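Local structure of Cg10997-pa (Drosophila melanogaster, 2YV7) at residues 121-135 and 146-158. The protein adopts a soluble glutathione-transferase-like fold and might insert into membranes to form pH-dependent chloride channels. Sequence-based numbering, arbitrary orientation.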
loop_
_atom_site.group_PDB
_atom_site.type_symbol
_atom_site.label_atom_id
_atom_site.label_comp_id
_atom_site.label_asym_id
_atom_site.label_seq_id
_atom_site.Cartn_x
_atom_site.Cartn_y
_atom_site.Cartn_z
ATOM N N VAL A 121 11.286 11.718 6.783
ATOM C CA VAL A 121 10.333 10.645 6.625
ATOM C C VAL A 121 10.763 9.676 5.510
ATOM O O VAL A 121 10.668 8.464 5.700
ATOM C CB VAL A 121 8.889 11.138 6.475
ATOM C CG1 VAL A 121 7.970 9.927 6.221
ATOM C CG2 VAL A 121 8.443 11.891 7.742
ATOM N N ALA A 122 11.204 10.177 4.363
ATOM C CA ALA A 122 11.711 9.272 3.304
ATOM C C ALA A 122 12.759 8.347 3.874
ATOM O O ALA A 122 12.714 7.140 3.674
ATOM C CB ALA A 122 12.319 10.040 2.196
ATOM N N THR A 123 13.704 8.905 4.620
ATOM C CA THR A 123 14.821 8.073 5.086
ATOM C C THR A 123 14.314 7.091 6.147
ATOM O O THR A 123 14.767 5.933 6.245
ATOM C CB THR A 123 15.873 8.961 5.750
ATOM O OG1 THR A 123 16.469 9.823 4.766
ATOM C CG2 THR A 123 16.977 8.046 6.357
ATOM N N LEU A 124 13.387 7.583 6.971
ATOM C CA LEU A 124 12.762 6.779 8.024
ATOM C C LEU A 124 12.197 5.458 7.500
ATOM O O LEU A 124 12.336 4.428 8.125
ATOM C CB LEU A 124 11.672 7.565 8.754
ATOM C CG LEU A 124 10.841 6.844 9.831
ATOM C CD1 LEU A 124 11.730 6.718 11.064
ATOM C CD2 LEU A 124 9.608 7.706 10.136
ATOM N N ILE A 125 11.453 5.511 6.391
ATOM C CA ILE A 125 10.769 4.304 5.940
ATOM C C ILE A 125 11.521 3.496 4.870
ATOM O O ILE A 125 11.116 2.404 4.508
ATOM C CB ILE A 125 9.351 4.629 5.478
ATOM C CG1 ILE A 125 9.352 5.525 4.208
ATOM C CG2 ILE A 125 8.573 5.353 6.626
ATOM C CD1 ILE A 125 7.889 5.768 3.586
ATOM N N GLU A 126 12.611 4.046 4.348
ATOM C CA GLU A 126 13.361 3.377 3.295
ATOM C C GLU A 126 13.790 1.962 3.686
ATOM O O GLU A 126 14.214 1.729 4.842
ATOM C CB GLU A 126 14.590 4.221 2.926
ATOM C CG GLU A 126 15.296 3.744 1.692
ATOM C CD GLU A 126 16.379 4.723 1.274
ATOM O OE1 GLU A 126 17.024 5.306 2.203
ATOM O OE2 GLU A 126 16.538 4.920 0.027
ATOM N N ASN A 127 13.670 1.030 2.732
ATOM C CA ASN A 127 14.168 -0.350 2.881
ATOM C C ASN A 127 13.389 -1.196 3.898
ATOM O O ASN A 127 13.811 -2.277 4.289
ATOM C CB ASN A 127 15.668 -0.344 3.299
ATOM C CG ASN A 127 16.619 0.114 2.167
ATOM O OD1 ASN A 127 17.637 0.794 2.429
ATOM N ND2 ASN A 127 16.308 -0.251 0.935
ATOM N N LEU A 128 12.214 -0.743 4.295
ATOM C CA LEU A 128 11.411 -1.511 5.238
ATOM C C LEU A 128 10.983 -2.844 4.641
ATOM O O LEU A 128 11.120 -3.937 5.244
ATOM C CB LEU A 128 10.197 -0.674 5.686
ATOM C CG LEU A 128 9.183 -1.387 6.581
ATOM C CD1 LEU A 128 9.913 -1.740 7.899
ATOM C CD2 LEU A 128 7.952 -0.502 6.849
ATOM N N TYR A 129 10.550 -2.791 3.398
ATOM C CA TYR A 129 10.102 -4.008 2.771
ATOM C C TYR A 129 11.147 -5.123 2.580
ATOM O O TYR A 129 10.814 -6.280 2.836
ATOM C CB TYR A 129 9.444 -3.699 1.460
ATOM C CG TYR A 129 8.735 -4.909 0.916
ATOM C CD1 TYR A 129 7.732 -5.537 1.641
ATOM C CD2 TYR A 129 9.073 -5.402 -0.317
ATOM C CE1 TYR A 129 7.077 -6.652 1.090
ATOM C CE2 TYR A 129 8.432 -6.495 -0.869
ATOM C CZ TYR A 129 7.456 -7.116 -0.150
ATOM O OH TYR A 129 6.821 -8.221 -0.724
ATOM N N VAL A 130 12.397 -4.808 2.191
ATOM C CA VAL A 130 13.360 -5.915 2.079
ATOM C C VAL A 130 13.533 -6.654 3.436
ATOM O O VAL A 130 13.711 -7.872 3.478
ATOM C CB VAL A 130 14.707 -5.453 1.488
ATOM C CG1 VAL A 130 15.357 -4.543 2.412
ATOM C CG2 VAL A 130 15.587 -6.641 1.209
ATOM N N LYS A 131 13.371 -5.930 4.564
ATOM C CA LYS A 131 13.467 -6.541 5.857
ATOM C C LYS A 131 12.376 -7.594 6.059
ATOM O O LYS A 131 12.663 -8.647 6.635
ATOM C CB LYS A 131 13.442 -5.497 6.990
ATOM C CG LYS A 131 14.740 -4.639 6.902
ATOM C CD LYS A 131 14.807 -3.551 7.923
ATOM C CE LYS A 131 15.848 -2.477 7.388
ATOM N NZ LYS A 131 15.919 -1.324 8.310
ATOM N N LEU A 132 11.155 -7.291 5.604
ATOM C CA LEU A 132 10.057 -8.281 5.652
ATOM C C LEU A 132 10.379 -9.441 4.789
ATOM O O LEU A 132 10.336 -10.589 5.225
ATOM C CB LEU A 132 8.709 -7.636 5.272
ATOM C CG LEU A 132 7.582 -8.697 5.141
ATOM C CD1 LEU A 132 7.309 -9.441 6.443
ATOM C CD2 LEU A 132 6.268 -8.098 4.550
ATOM N N LYS A 133 10.756 -9.183 3.543
ATOM C CA LYS A 133 11.186 -10.286 2.682
ATOM C C LYS A 133 12.206 -11.246 3.296
ATOM O O LYS A 133 12.050 -12.463 3.188
ATOM C CB LYS A 133 11.709 -9.731 1.331
ATOM C CG LYS A 133 10.555 -9.192 0.549
ATOM C CD LYS A 133 10.880 -8.974 -0.911
ATOM C CE LYS A 133 11.878 -7.883 -1.108
ATOM N NZ LYS A 133 11.689 -7.215 -2.458
ATOM N N LEU A 134 13.243 -10.714 3.922
ATOM C CA LEU A 134 14.302 -11.581 4.452
ATOM C C LEU A 134 13.810 -12.425 5.624
ATOM O O LEU A 134 14.279 -13.553 5.855
ATOM C CB LEU A 134 15.457 -10.706 4.871
ATOM C CG LEU A 134 16.217 -10.005 3.737
ATOM C CD1 LEU A 134 17.269 -9.252 4.455
ATOM C CD2 LEU A 134 16.850 -10.991 2.714
ATOM N N MET A 135 12.876 -11.875 6.397
ATOM C CA MET A 135 12.321 -12.569 7.562
ATOM C C MET A 135 11.477 -13.744 7.142
ATOM O O MET A 135 11.422 -14.799 7.810
ATOM C CB MET A 135 11.372 -11.598 8.260
ATOM C CG MET A 135 11.928 -10.694 9.137
ATOM S SD MET A 135 10.431 -9.849 9.702
ATOM C CE MET A 135 9.480 -11.151 10.447
ATOM N N ALA A 146 15.574 -7.520 13.312
ATOM C CA ALA A 146 15.965 -6.440 12.415
ATOM C C ALA A 146 14.744 -5.684 11.892
ATOM O O ALA A 146 14.775 -4.477 11.763
ATOM C CB ALA A 146 16.693 -6.958 11.270
ATOM N N LEU A 147 13.698 -6.411 11.512
ATOM C CA LEU A 147 12.458 -5.690 11.123
ATOM C C LEU A 147 11.918 -4.951 12.317
ATOM O O LEU A 147 11.451 -3.805 12.206
ATOM C CB LEU A 147 11.402 -6.688 10.641
ATOM C CG LEU A 147 10.030 -6.071 10.351
ATOM C CD1 LEU A 147 10.186 -5.197 9.093
ATOM C CD2 LEU A 147 8.997 -7.148 10.052
ATOM N N LEU A 148 11.926 -5.579 13.492
ATOM C CA LEU A 148 11.321 -4.932 14.690
ATOM C C LEU A 148 12.039 -3.600 15.013
ATOM O O LEU A 148 11.421 -2.615 15.392
ATOM C CB LEU A 148 11.446 -5.906 15.900
ATOM C CG LEU A 148 10.808 -5.410 17.226
ATOM C CD1 LEU A 148 9.397 -4.878 17.039
ATOM C CD2 LEU A 148 10.728 -6.455 18.384
ATOM N N SER A 149 13.359 -3.577 14.878
ATOM C CA SER A 149 14.126 -2.359 15.182
ATOM C C SER A 149 13.663 -1.179 14.291
ATOM O O SER A 149 13.617 -0.020 14.737
ATOM C CB SER A 149 15.640 -2.562 14.947
ATOM O OG SER A 149 16.181 -3.535 15.822
ATOM N N HIS A 150 13.377 -1.498 13.030
ATOM C CA HIS A 150 12.908 -0.460 12.044
ATOM C C HIS A 150 11.530 0.044 12.484
ATOM O O HIS A 150 11.278 1.236 12.459
ATOM C CB HIS A 150 12.827 -1.101 10.696
ATOM C CG HIS A 150 12.817 -0.126 9.563
ATOM N ND1 HIS A 150 13.400 -0.421 8.356
ATOM C CD2 HIS A 150 12.345 1.142 9.460
ATOM C CE1 HIS A 150 13.230 0.597 7.531
ATOM N NE2 HIS A 150 12.582 1.552 8.165
ATOM N N LEU A 151 10.628 -0.882 12.870
ATOM C CA LEU A 151 9.253 -0.494 13.295
ATOM C C LEU A 151 9.355 0.350 14.566
ATOM O O LEU A 151 8.520 1.205 14.821
ATOM C CB LEU A 151 8.386 -1.709 13.560
ATOM C CG LEU A 151 8.118 -2.665 12.376
ATOM C CD1 LEU A 151 7.292 -3.908 12.700
ATOM C CD2 LEU A 151 7.370 -1.785 11.252
ATOM N N ARG A 152 10.353 0.038 15.421
ATOM C CA ARG A 152 10.573 0.887 16.622
ATOM C C ARG A 152 10.899 2.292 16.269
ATOM O O ARG A 152 10.417 3.224 16.894
ATOM C CB ARG A 152 11.615 0.220 17.537
ATOM C CG ARG A 152 12.044 0.991 18.823
ATOM C CD ARG A 152 10.834 1.299 19.713
ATOM N NE ARG A 152 11.180 2.076 20.943
ATOM C CZ ARG A 152 11.531 1.493 22.090
ATOM N NH1 ARG A 152 11.599 0.178 22.134
ATOM N NH2 ARG A 152 11.798 2.225 23.182
ATOM N N LYS A 153 11.760 2.472 15.285
ATOM C CA LYS A 153 12.109 3.819 14.772
ATOM C C LYS A 153 10.885 4.531 14.279
ATOM O O LYS A 153 10.660 5.708 14.621
ATOM C CB LYS A 153 13.176 3.766 13.670
ATOM C CG LYS A 153 14.534 3.019 13.956
ATOM C CD LYS A 153 15.189 3.306 15.246
ATOM C CE LYS A 153 16.332 2.200 15.490
ATOM N NZ LYS A 153 17.049 1.860 14.181
ATOM N N ILE A 154 10.052 3.833 13.496
ATOM C CA ILE A 154 8.796 4.451 13.007
ATOM C C ILE A 154 7.882 4.785 14.170
ATOM O O ILE A 154 7.359 5.844 14.278
ATOM C CB ILE A 154 8.117 3.538 11.939
ATOM C CG1 ILE A 154 9.107 3.376 10.766
ATOM C CG2 ILE A 154 6.740 4.050 11.541
ATOM C CD1 ILE A 154 8.791 2.148 9.724
ATOM N N ASN A 155 7.736 3.856 15.115
ATOM C CA ASN A 155 6.925 4.151 16.280
ATOM C C ASN A 155 7.377 5.438 17.013
ATOM O O ASN A 155 6.554 6.257 17.428
ATOM C CB ASN A 155 7.020 2.986 17.269
ATOM C CG ASN A 155 6.257 3.290 18.575
ATOM O OD1 ASN A 155 6.840 3.757 19.606
ATOM N ND2 ASN A 155 4.980 3.052 18.541
ATOM N N ASP A 156 8.674 5.555 17.191
ATOM C CA ASP A 156 9.251 6.628 18.006
ATOM C C ASP A 156 9.170 7.968 17.269
ATOM O O ASP A 156 8.788 9.001 17.880
ATOM C CB ASP A 156 10.655 6.188 18.454
ATOM C CG ASP A 156 10.599 5.141 19.554
ATOM O OD1 ASP A 156 9.499 4.717 19.986
ATOM O OD2 ASP A 156 11.681 4.807 20.008
ATOM N N HIS A 157 9.370 7.959 15.951
ATOM C CA HIS A 157 8.926 9.130 15.091
ATOM C C HIS A 157 7.462 9.580 15.340
ATOM O O HIS A 157 7.211 10.729 15.668
ATOM C CB HIS A 157 9.100 8.789 13.596
ATOM C CG HIS A 157 8.664 9.888 12.663
ATOM N ND1 HIS A 157 7.352 10.044 12.240
ATOM C CD2 HIS A 157 9.372 10.855 12.046
ATOM C CE1 HIS A 157 7.265 11.116 11.457
ATOM N NE2 HIS A 157 8.485 11.605 11.305
ATOM N N LEU A 158 6.499 8.670 15.172
ATOM C CA LEU A 158 5.096 8.937 15.385
ATOM C C LEU A 158 4.801 9.505 16.798
ATOM O O LEU A 158 4.027 10.461 16.957
ATOM C CB LEU A 158 4.301 7.665 15.130
ATOM C CG LEU A 158 4.171 7.266 13.631
ATOM C CD1 LEU A 158 3.690 5.889 13.504
ATOM C CD2 LEU A 158 3.239 8.360 12.857
HETATM O O HOH W 1 16.779 -2.829 11.028
#
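His150 reaches from helix 141-161 to the break between helices 119-125 and 128-136, where its NE2 donates a hydrogen bond to Leu124 O (2.9 Å). The carbonyl is met in its own plane, but the bond is bent, with an N-H...O angle of 142°. With CG anti to the backbone N (chi1 -161°), the ring stands against the type II turn from Ile125 to Leu128, and Glu126 O lies at its edge, 3.1 Å from CE1. Leu128 CD1 sits over one face, a CH-pi contact 3.8 Å from the ring centroid. The extended Lys131 chain comes in at about a right angle to the His150 side chain and brings its NZ to 2.7 Å from His150 ND1, and a water links that NZ to Ala146 O. Were His150 an alanine, Leu124 O would probably lose this donor and a gap would open beside Leu128 CD1. The two helices also pack knobs-into-holes in both senses: Leu128 fits among Leu147, His150, Leu151 and Ile154, and Leu147 in turn enters the hole of Leu128, Lys131, Leu132 and Met135. Farther along, Leu124 CD2 lies over the His157 ring, 3.8 Å from its centroid, and Leu124 CG meets Ile154 CG1. The near-antiparallel helices, 152° between 128-135 and 146-158, belong to the all-helical C-terminal domain of the GST fold; helix 173-193 packs against Val121, Ile125, Leu128 and Leu132, and helix 202-212 against Leu158.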